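Iron transport multicopper oxidase FET3 (Saccharomyces cerevisiae, PDB 1ZPU) oxidises ferrous to ferric iron at the expense of oxygen for high-affinity iron uptake, using four copper ions, and also oxidises cuprous copper. Local coordinates at residues G197-E209 with K248-L261. Numbering follows the deposited sequence.
With NAG (2-acetamido-2-deoxy-beta-D-glucopyranose), chain L.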
ATOM      1  N   GLY A 197       2.979  -1.260  -8.299  1.00 69.37           N
ATOM      2  CA  GLY A 197       3.991  -0.541  -7.545  1.00 69.22           C
ATOM      3  C   GLY A 197       3.983   0.947  -7.846  1.00 68.94           C
ATOM      4  O   GLY A 197       4.616   1.740  -7.150  1.00 69.22           O
ATOM      5  N   PHE A 198       3.265   1.342  -8.878  1.00 68.66           N
ATOM      6  CA  PHE A 198       3.364   2.712  -9.346  1.00 68.71           C
ATOM      7  C   PHE A 198       2.003   3.271  -9.739  1.00 68.71           C
ATOM      8  O   PHE A 198       1.425   4.073  -9.036  1.00 68.83           O
ATOM      9  CB  PHE A 198       4.371   2.777 -10.520  1.00 68.32           C
ATOM     10  CG  PHE A 198       4.542   4.138 -11.143  1.00 66.98           C
ATOM     11  CD1 PHE A 198       4.224   5.307 -10.459  1.00 67.00           C
ATOM     12  CD2 PHE A 198       5.087   4.248 -12.418  1.00 66.97           C
ATOM     13  CE1 PHE A 198       4.422   6.568 -11.051  1.00 66.38           C
ATOM     14  CE2 PHE A 198       5.280   5.514 -13.020  1.00 66.49           C
ATOM     15  CZ  PHE A 198       4.946   6.660 -12.332  1.00 66.09           C
ATOM     16  N   VAL A 199       1.488   2.792 -10.852  1.00 68.78           N
ATOM     17  CA  VAL A 199       0.482   3.502 -11.617  1.00 69.07           C
ATOM     18  C   VAL A 199      -0.988   3.251 -11.182  1.00 68.90           C
ATOM     19  O   VAL A 199      -1.416   2.117 -11.002  1.00 69.49           O
ATOM     20  CB  VAL A 199       0.763   3.150 -13.092  1.00 69.03           C
ATOM     21  CG1 VAL A 199      -0.495   2.838 -13.878  1.00 70.59           C
ATOM     22  CG2 VAL A 199       1.602   4.220 -13.727  1.00 68.66           C
ATOM     23  N   SER A 200      -1.762   4.305 -10.994  1.00 68.99           N
ATOM     24  CA  SER A 200      -3.221   4.148 -10.790  1.00 68.86           C
ATOM     25  C   SER A 200      -3.900   3.597 -12.047  1.00 68.99           C
ATOM     26  O   SER A 200      -3.440   3.824 -13.166  1.00 69.31           O
ATOM     27  CB  SER A 200      -3.875   5.498 -10.504  1.00 68.25           C
ATOM     28  OG  SER A 200      -3.380   6.138  -9.345  1.00 67.45           O
ATOM     29  N   GLN A 201      -5.014   2.905 -11.889  1.00 68.87           N
ATOM     30  CA  GLN A 201      -5.699   2.384 -13.064  1.00 68.76           C
ATOM     31  C   GLN A 201      -7.167   2.710 -13.053  1.00 68.91           C
ATOM     32  O   GLN A 201      -7.802   2.728 -11.991  1.00 69.16           O
ATOM     33  CB  GLN A 201      -5.546   0.880 -13.147  1.00 68.17           C
ATOM     34  CG  GLN A 201      -4.112   0.401 -13.308  1.00 68.40           C
ATOM     35  CD  GLN A 201      -4.058  -1.055 -13.687  1.00 69.50           C
ATOM     36  OE1 GLN A 201      -4.981  -1.571 -14.329  1.00 71.75           O
ATOM     37  NE2 GLN A 201      -3.000  -1.733 -13.292  1.00 68.80           N
ATOM     38  N   TYR A 202      -7.720   2.966 -14.232  1.00 68.78           N
ATOM     39  CA  TYR A 202      -9.165   3.002 -14.363  1.00 68.56           C
ATOM     40  C   TYR A 202      -9.606   1.599 -14.708  1.00 68.59           C
ATOM     41  O   TYR A 202      -8.921   0.885 -15.454  1.00 68.87           O
ATOM     42  CB  TYR A 202      -9.623   3.955 -15.453  1.00 68.31           C
ATOM     43  CG  TYR A 202      -9.152   5.363 -15.297  1.00 68.21           C
ATOM     44  CD1 TYR A 202      -7.931   5.755 -15.835  1.00 68.14           C
ATOM     45  CD2 TYR A 202      -9.932   6.319 -14.633  1.00 67.62           C
ATOM     46  CE1 TYR A 202      -7.483   7.050 -15.715  1.00 68.88           C
ATOM     47  CE2 TYR A 202      -9.497   7.632 -14.504  1.00 67.59           C
ATOM     48  CZ  TYR A 202      -8.264   7.990 -15.050  1.00 69.12           C
ATOM     49  OH  TYR A 202      -7.773   9.277 -14.946  1.00 69.54           O
ATOM     50  N   PHE A 203     -10.741   1.195 -14.160  1.00 68.40           N
ATOM     51  CA  PHE A 203     -11.249  -0.132 -14.400  1.00 68.34           C
ATOM     52  C   PHE A 203     -12.728  -0.089 -14.707  1.00 68.66           C
ATOM     53  O   PHE A 203     -13.487   0.592 -14.007  1.00 69.07           O
ATOM     54  CB  PHE A 203     -11.021  -1.010 -13.181  1.00 67.83           C
ATOM     55  CG  PHE A 203     -11.530  -2.402 -13.347  1.00 67.54           C
ATOM     56  CD1 PHE A 203     -10.717  -3.384 -13.899  1.00 67.07           C
ATOM     57  CD2 PHE A 203     -12.831  -2.733 -12.960  1.00 66.83           C
ATOM     58  CE1 PHE A 203     -11.181  -4.676 -14.054  1.00 67.42           C
ATOM     59  CE2 PHE A 203     -13.311  -4.010 -13.115  1.00 66.53           C
ATOM     60  CZ  PHE A 203     -12.491  -4.988 -13.671  1.00 67.84           C
ATOM     61  N   TRP A 204     -13.137  -0.832 -15.736  1.00 68.61           N
ATOM     62  CA  TRP A 204     -14.553  -0.979 -16.062  1.00 68.60           C
ATOM     63  C   TRP A 204     -14.855  -2.200 -16.922  1.00 68.76           C
ATOM     64  O   TRP A 204     -13.960  -2.755 -17.568  1.00 68.84           O
ATOM     65  CB  TRP A 204     -15.104   0.284 -16.727  1.00 67.86           C
ATOM     66  CG  TRP A 204     -14.654   0.545 -18.140  1.00 67.31           C
ATOM     67  CD1 TRP A 204     -15.332   0.240 -19.277  1.00 67.12           C
ATOM     68  CD2 TRP A 204     -13.444   1.206 -18.560  1.00 67.60           C
ATOM     69  NE1 TRP A 204     -14.632   0.667 -20.386  1.00 67.52           N
ATOM     70  CE2 TRP A 204     -13.469   1.263 -19.974  1.00 67.36           C
ATOM     71  CE3 TRP A 204     -12.344   1.752 -17.880  1.00 67.55           C
ATOM     72  CZ2 TRP A 204     -12.443   1.847 -20.722  1.00 67.13           C
ATOM     73  CZ3 TRP A 204     -11.317   2.328 -18.624  1.00 67.57           C
ATOM     74  CH2 TRP A 204     -11.376   2.369 -20.033  1.00 67.65           C
ATOM     75  N   ILE A 205     -16.130  -2.591 -16.926  1.00 68.72           N
ATOM     76  CA  ILE A 205     -16.607  -3.738 -17.677  1.00 68.45           C
ATOM     77  C   ILE A 205     -17.651  -3.240 -18.673  1.00 68.78           C
ATOM     78  O   ILE A 205     -18.651  -2.650 -18.278  1.00 69.02           O
ATOM     79  CB  ILE A 205     -17.229  -4.786 -16.731  1.00 68.06           C
ATOM     80  CG1 ILE A 205     -16.223  -5.186 -15.654  1.00 67.51           C
ATOM     81  CG2 ILE A 205     -17.700  -6.001 -17.493  1.00 67.42           C
ATOM     82  CD1 ILE A 205     -16.820  -6.006 -14.527  1.00 67.68           C
ATOM     83  N   GLU A 206     -17.402  -3.468 -19.961  1.00 68.86           N
ATOM     84  CA  GLU A 206     -18.336  -3.108 -21.020  1.00 69.05           C
ATOM     85  C   GLU A 206     -19.741  -3.582 -20.686  1.00 69.17           C
ATOM     86  O   GLU A 206     -19.934  -4.756 -20.348  1.00 68.88           O
ATOM     87  CB  GLU A 206     -17.877  -3.705 -22.348  1.00 69.09           C
ATOM     88  CG  GLU A 206     -18.792  -3.425 -23.506  1.00 68.68           C
ATOM     89  CD  GLU A 206     -18.421  -4.204 -24.754  1.00 69.42           C
ATOM     90  OE1 GLU A 206     -19.190  -4.131 -25.738  1.00 71.55           O
ATOM     91  OE2 GLU A 206     -17.381  -4.896 -24.758  1.00 69.02           O
ATOM     92  N   ASP A 207     -20.695  -2.642 -20.747  1.00 69.41           N
ATOM     93  CA  ASP A 207     -22.129  -2.893 -20.528  1.00 69.57           C
ATOM     94  C   ASP A 207     -22.518  -3.566 -19.214  1.00 69.43           C
ATOM     95  O   ASP A 207     -23.590  -4.163 -19.127  1.00 69.54           O
ATOM     96  CB  ASP A 207     -22.721  -3.688 -21.691  1.00 69.82           C
ATOM     97  CG  ASP A 207     -22.963  -2.833 -22.893  1.00 71.14           C
ATOM     98  OD1 ASP A 207     -22.286  -3.043 -23.938  1.00 72.44           O
ATOM     99  OD2 ASP A 207     -23.821  -1.931 -22.775  1.00 72.59           O
ATOM    100  N   HIS A 208     -21.661  -3.481 -18.200  1.00 69.21           N
ATOM    101  CA  HIS A 208     -21.988  -4.013 -16.884  1.00 69.06           C
ATOM    102  C   HIS A 208     -21.724  -2.971 -15.815  1.00 69.29           C
ATOM    103  O   HIS A 208     -20.616  -2.464 -15.687  1.00 69.63           O
ATOM    104  CB  HIS A 208     -21.151  -5.250 -16.555  1.00 69.04           C
ATOM    105  CG  HIS A 208     -21.522  -6.481 -17.326  1.00 68.28           C
ATOM    106  ND1 HIS A 208     -21.292  -6.616 -18.676  1.00 68.00           N
ATOM    107  CD2 HIS A 208     -22.051  -7.657 -16.916  1.00 67.59           C
ATOM    108  CE1 HIS A 208     -21.695  -7.809 -19.073  1.00 67.79           C
ATOM    109  NE2 HIS A 208     -22.165  -8.457 -18.024  1.00 67.65           N
ATOM    110  N   GLU A 209     -22.741  -2.666 -15.025  1.00 69.55           N
ATOM    111  CA  GLU A 209     -22.563  -1.798 -13.870  1.00 69.64           C
ATOM    112  C   GLU A 209     -21.870  -2.542 -12.740  1.00 69.34           C
ATOM    113  O   GLU A 209     -21.906  -3.775 -12.680  1.00 69.16           O
ATOM    114  CB  GLU A 209     -23.914  -1.263 -13.396  1.00 69.89           C
ATOM    115  CG  GLU A 209     -24.309   0.027 -14.090  1.00 71.06           C
ATOM    116  CD  GLU A 209     -25.754   0.423 -13.863  1.00 72.21           C
ATOM    117  OE1 GLU A 209     -26.450  -0.237 -13.052  1.00 73.24           O
ATOM    118  OE2 GLU A 209     -26.191   1.403 -14.505  1.00 72.78           O
ATOM    119  N   LYS A 248     -23.351 -12.961 -26.370  1.00 69.26           N
ATOM    120  CA  LYS A 248     -22.243 -12.037 -26.623  1.00 69.41           C
ATOM    121  C   LYS A 248     -21.173 -12.064 -25.532  1.00 69.10           C
ATOM    122  O   LYS A 248     -21.461 -12.358 -24.378  1.00 69.14           O
ATOM    123  CB  LYS A 248     -22.780 -10.616 -26.765  1.00 69.43           C
ATOM    124  CG  LYS A 248     -21.782  -9.648 -27.355  1.00 70.48           C
ATOM    125  CD  LYS A 248     -22.063  -8.229 -26.896  1.00 72.23           C
ATOM    126  CE  LYS A 248     -21.156  -7.232 -27.605  1.00 73.06           C
ATOM    127  NZ  LYS A 248     -21.620  -7.030 -29.011  1.00 73.03           N
ATOM    128  N   ASN A 249     -19.936 -11.751 -25.902  1.00 68.79           N
ATOM    129  CA  ASN A 249     -18.873 -11.547 -24.907  1.00 68.36           C
ATOM    130  C   ASN A 249     -18.530 -10.070 -24.704  1.00 68.50           C
ATOM    131  O   ASN A 249     -18.697  -9.238 -25.594  1.00 68.54           O
ATOM    132  CB  ASN A 249     -17.604 -12.347 -25.234  1.00 67.83           C
ATOM    133  CG  ASN A 249     -17.836 -13.847 -25.259  1.00 66.70           C
ATOM    134  OD1 ASN A 249     -18.454 -14.412 -24.366  1.00 64.18           O
ATOM    135  ND2 ASN A 249     -17.337 -14.497 -26.299  1.00 66.28           N
ATOM    136  N   PHE A 250     -18.034  -9.754 -23.518  1.00 68.64           N
ATOM    137  CA  PHE A 250     -17.827  -8.368 -23.121  1.00 68.49           C
ATOM    138  C   PHE A 250     -16.399  -8.094 -22.678  1.00 68.62           C
ATOM    139  O   PHE A 250     -15.720  -8.966 -22.148  1.00 68.76           O
ATOM    140  CB  PHE A 250     -18.785  -8.019 -21.998  1.00 68.05           C
ATOM    141  CG  PHE A 250     -20.219  -8.096 -22.387  1.00 67.88           C
ATOM    142  CD1 PHE A 250     -20.911  -9.301 -22.314  1.00 67.18           C
ATOM    143  CD2 PHE A 250     -20.895  -6.959 -22.820  1.00 67.68           C
ATOM    144  CE1 PHE A 250     -22.239  -9.369 -22.662  1.00 65.78           C
ATOM    145  CE2 PHE A 250     -22.224  -7.024 -23.165  1.00 66.28           C
ATOM    146  CZ  PHE A 250     -22.894  -8.232 -23.083  1.00 66.73           C
ATOM    147  N   ALA A 251     -15.957  -6.866 -22.897  1.00 68.66           N
ATOM    148  CA  ALA A 251     -14.588  -6.481 -22.597  1.00 68.88           C
ATOM    149  C   ALA A 251     -14.426  -6.065 -21.135  1.00 69.08           C
ATOM    150  O   ALA A 251     -15.214  -5.256 -20.626  1.00 69.41           O
ATOM    151  CB  ALA A 251     -14.176  -5.357 -23.504  1.00 68.77           C
ATOM    152  N   ILE A 252     -13.436  -6.647 -20.460  1.00 68.97           N
ATOM    153  CA  ILE A 252     -12.983  -6.193 -19.144  1.00 68.78           C
ATOM    154  C   ILE A 252     -11.813  -5.257 -19.426  1.00 69.06           C
ATOM    155  O   ILE A 252     -10.819  -5.650 -20.028  1.00 69.19           O
ATOM    156  CB  ILE A 252     -12.498  -7.366 -18.252  1.00 68.82           C
ATOM    157  CG1 ILE A 252     -13.607  -8.385 -18.011  1.00 67.46           C
ATOM    158  CG2 ILE A 252     -11.945  -6.850 -16.915  1.00 69.04           C
ATOM    159  CD1 ILE A 252     -13.087  -9.705 -17.506  1.00 65.98           C
ATOM    160  N   MET A 253     -11.937  -4.012 -18.998  1.00 69.36           N
ATOM    161  CA  MET A 253     -11.038  -2.961 -19.444  1.00 69.35           C
ATOM    162  C   MET A 253     -10.240  -2.345 -18.303  1.00 69.20           C
ATOM    163  O   MET A 253     -10.802  -1.961 -17.283  1.00 69.30           O
ATOM    164  CB  MET A 253     -11.872  -1.890 -20.128  1.00 69.09           C
ATOM    165  CG  MET A 253     -11.133  -1.158 -21.222  1.00 70.63           C
ATOM    166  SD  MET A 253     -10.988  -2.065 -22.771  1.00 69.92           S
ATOM    167  CE  MET A 253     -12.094  -3.405 -22.442  1.00 70.11           C
ATOM    168  N   GLN A 254      -8.929  -2.270 -18.478  1.00 69.15           N
ATOM    169  CA  GLN A 254      -8.074  -1.523 -17.554  1.00 69.38           C
ATOM    170  C   GLN A 254      -7.230  -0.470 -18.311  1.00 69.27           C
ATOM    171  O   GLN A 254      -6.746  -0.718 -19.425  1.00 69.13           O
ATOM    172  CB  GLN A 254      -7.241  -2.463 -16.650  1.00 68.95           C
ATOM    173  CG  GLN A 254      -6.086  -3.133 -17.287  1.00 69.22           C
ATOM    174  CD  GLN A 254      -5.572  -4.354 -16.499  1.00 70.41           C
ATOM    175  OE1 GLN A 254      -5.747  -5.490 -16.933  1.00 72.41           O
ATOM    176  NE2 GLN A 254      -4.902  -4.117 -15.371  1.00 71.30           N
ATOM    177  N   LYS A 255      -7.080   0.710 -17.714  1.00 69.11           N
ATOM    178  CA  LYS A 255      -6.427   1.823 -18.401  1.00 69.25           C
ATOM    179  C   LYS A 255      -5.429   2.522 -17.486  1.00 69.15           C
ATOM    180  O   LYS A 255      -5.727   2.733 -16.309  1.00 69.18           O
ATOM    181  CB  LYS A 255      -7.501   2.816 -18.867  1.00 69.28           C
ATOM    182  CG  LYS A 255      -7.020   3.862 -19.839  1.00 69.19           C
ATOM    183  CD  LYS A 255      -8.119   4.859 -20.154  1.00 69.44           C
ATOM    184  CE  LYS A 255      -7.819   5.660 -21.410  1.00 69.34           C
ATOM    185  NZ  LYS A 255      -6.355   5.893 -21.617  1.00 70.27           N
ATOM    186  N   PHE A 256      -4.254   2.861 -18.023  1.00 69.00           N
ATOM    187  CA  PHE A 256      -3.247   3.632 -17.297  1.00 69.14           C
ATOM    188  C   PHE A 256      -3.814   4.990 -16.894  1.00 69.46           C
ATOM    189  O   PHE A 256      -4.596   5.593 -17.646  1.00 70.01           O
ATOM    190  CB  PHE A 256      -2.075   3.946 -18.217  1.00 69.27           C
ATOM    191  CG  PHE A 256      -0.925   2.992 -18.137  1.00 69.11           C
ATOM    192  CD1 PHE A 256      -0.820   1.938 -19.030  1.00 68.87           C
ATOM    193  CD2 PHE A 256       0.111   3.213 -17.233  1.00 69.45           C
ATOM    194  CE1 PHE A 256       0.256   1.089 -18.978  1.00 69.78           C
ATOM    195  CE2 PHE A 256       1.204   2.374 -17.174  1.00 68.73           C
ATOM    196  CZ  PHE A 256       1.282   1.303 -18.039  1.00 69.29           C
ATOM    197  N   ASP A 257      -3.406   5.494 -15.734  1.00 69.50           N
ATOM    198  CA  ASP A 257      -3.513   6.923 -15.449  1.00 69.46           C
ATOM    199  C   ASP A 257      -2.219   7.584 -15.935  1.00 69.66           C
ATOM    200  O   ASP A 257      -1.246   7.716 -15.182  1.00 69.90           O
ATOM    201  CB  ASP A 257      -3.708   7.146 -13.964  1.00 69.18           C
ATOM    202  CG  ASP A 257      -3.747   8.607 -13.585  1.00 69.61           C
ATOM    203  OD1 ASP A 257      -3.983   8.871 -12.387  1.00 69.68           O
ATOM    204  OD2 ASP A 257      -3.539   9.491 -14.454  1.00 69.99           O
ATOM    205  N   ASP A 258      -2.199   7.982 -17.201  1.00 69.72           N
ATOM    206  CA  ASP A 258      -0.941   8.369 -17.839  1.00 70.07           C
ATOM    207  C   ASP A 258      -0.439   9.722 -17.336  1.00 69.82           C
ATOM    208  O   ASP A 258       0.695  10.124 -17.581  1.00 69.95           O
ATOM    209  CB  ASP A 258      -1.080   8.334 -19.363  1.00 70.52           C
ATOM    210  CG  ASP A 258      -2.240   9.162 -19.858  1.00 71.65           C
ATOM    211  OD1 ASP A 258      -2.989   8.676 -20.737  1.00 73.83           O
ATOM    212  OD2 ASP A 258      -2.414  10.292 -19.359  1.00 72.97           O
ATOM    213  N   THR A 259      -1.317  10.414 -16.632  1.00 69.79           N
ATOM    214  CA  THR A 259      -0.991  11.596 -15.851  1.00 69.58           C
ATOM    215  C   THR A 259       0.256  11.384 -14.981  1.00 69.55           C
ATOM    216  O   THR A 259       1.085  12.280 -14.826  1.00 69.69           O
ATOM    217  CB  THR A 259      -2.224  11.918 -15.001  1.00 69.46           C
ATOM    218  OG1 THR A 259      -3.033  12.819 -15.745  1.00 69.03           O
ATOM    219  CG2 THR A 259      -1.892  12.481 -13.585  1.00 70.10           C
ATOM    220  N   MET A 260       0.388  10.183 -14.436  1.00 69.53           N
ATOM    221  CA  MET A 260       1.447   9.871 -13.494  1.00 69.76           C
ATOM    222  C   MET A 260       2.752   9.575 -14.201  1.00 69.48           C
ATOM    223  O   MET A 260       3.809   9.559 -13.568  1.00 69.58           O
ATOM    224  CB  MET A 260       1.024   8.700 -12.603  1.00 69.60           C
ATOM    225  CG  MET A 260      -0.299   8.982 -11.910  1.00 69.65           C
ATOM    226  SD  MET A 260      -0.934   7.664 -10.887  1.00 70.86           S
ATOM    227  CE  MET A 260       0.211   7.639  -9.500  1.00 70.15           C
ATOM    228  N   LEU A 261       2.668   9.360 -15.511  1.00 69.38           N
ATOM    229  CA  LEU A 261       3.822   9.003 -16.319  1.00 69.41           C
ATOM    230  C   LEU A 261       4.581  10.251 -16.723  1.00 69.57           C
ATOM    231  O   LEU A 261       3.973  11.234 -17.136  1.00 69.85           O
ATOM    232  CB  LEU A 261       3.381   8.225 -17.556  1.00 69.34           C
ATOM    233  CG  LEU A 261       2.769   6.831 -17.350  1.00 69.70           C
ATOM    234  CD1 LEU A 261       2.491   6.184 -18.699  1.00 68.72           C
ATOM    235  CD2 LEU A 261       3.662   5.918 -16.503  1.00 68.92           C
TER
HETATM  236  C1  NAG L   1      -7.742   3.996 -24.834  1.00 67.22           C
HETATM  237  C2  NAG L   1      -7.749   4.269 -26.334  1.00 66.60           C
HETATM  238  C3  NAG L   1      -8.298   5.652 -26.712  1.00 67.08           C
HETATM  239  C4  NAG L   1      -9.691   5.857 -26.164  1.00 66.85           C
HETATM  240  C5  NAG L   1      -9.558   5.647 -24.657  1.00 67.13           C
HETATM  241  C6  NAG L   1     -10.909   5.800 -23.964  1.00 66.21           C
HETATM  242  C7  NAG L   1      -6.168   3.435 -27.992  1.00 69.37           C
HETATM  243  C8  NAG L   1      -7.102   2.331 -28.407  1.00 70.24           C
HETATM  244  N2  NAG L   1      -6.419   4.111 -26.861  1.00 67.71           N
HETATM  245  O3  NAG L   1      -8.404   5.793 -28.109  1.00 67.33           O
HETATM  246  O4  NAG L   1     -10.104   7.160 -26.536  1.00 69.15           O
HETATM  247  O5  NAG L   1      -9.025   4.351 -24.337  1.00 67.83           O
HETATM  248  O6  NAG L   1     -11.735   4.719 -24.329  1.00 64.84           O
HETATM  249  O7  NAG L   1      -5.203   3.680 -28.716  1.00 68.60           O
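Antiparallel pairing of strands 201-205 and 250-256, inner strands in one sheet of the second plastocyanin-like domain, illustrates how one backbone register lines up partners on both faces, an indole-methionine contact on one and an amide-amide bond on the other. Backbone bonds at Tyr202-Lys255 and Trp204-Met253 fix the register. On the face bearing Trp204, Met253 CB sits over the indole's five-membered ring, 3.7 Å from its centroid in a CH-pi contact, while SD makes an oblique Met-aromatic approach to the six-membered ring. Trp204 CG stands between backbone N and carbonyl carbon (chi1 72°), which lays the ring across Met253 and brings its CZ3 edge to Lys255 CB. With an alanine at Trp204, Met253 is likely to lose its aromatic cover, and Asn288 OD1 the indole N-H it accepts. The other face buries a polar pair: Gln201 and Gln254 run side by side, and Gln254 NE2 gives a nearly straight bond of 2.8 Å to an in-plane lone pair of Gln201 OE1, while also bonding Ile171 O. In the turn after strand 201-205, His208 turns its CE1 edge onto a Phe250 face, a T-shaped stack with planes at 82°; ND1 holds Glu206 O and NE2 is hydrogen-bonded to Tyr278 OH. At the other end, Ser200 N makes a weak bond to Met260 SD, and Tyr229 OH bonds both Ser200 OG and Asp257 OD1. Phe198 lies about 5 Å, side chain to side chain, from the type 1 copper ligand His468. Strands 228-230 and 271-277 flank the pair within the sheet, and strands 133-142 and 169-172 pack on the glutamine face.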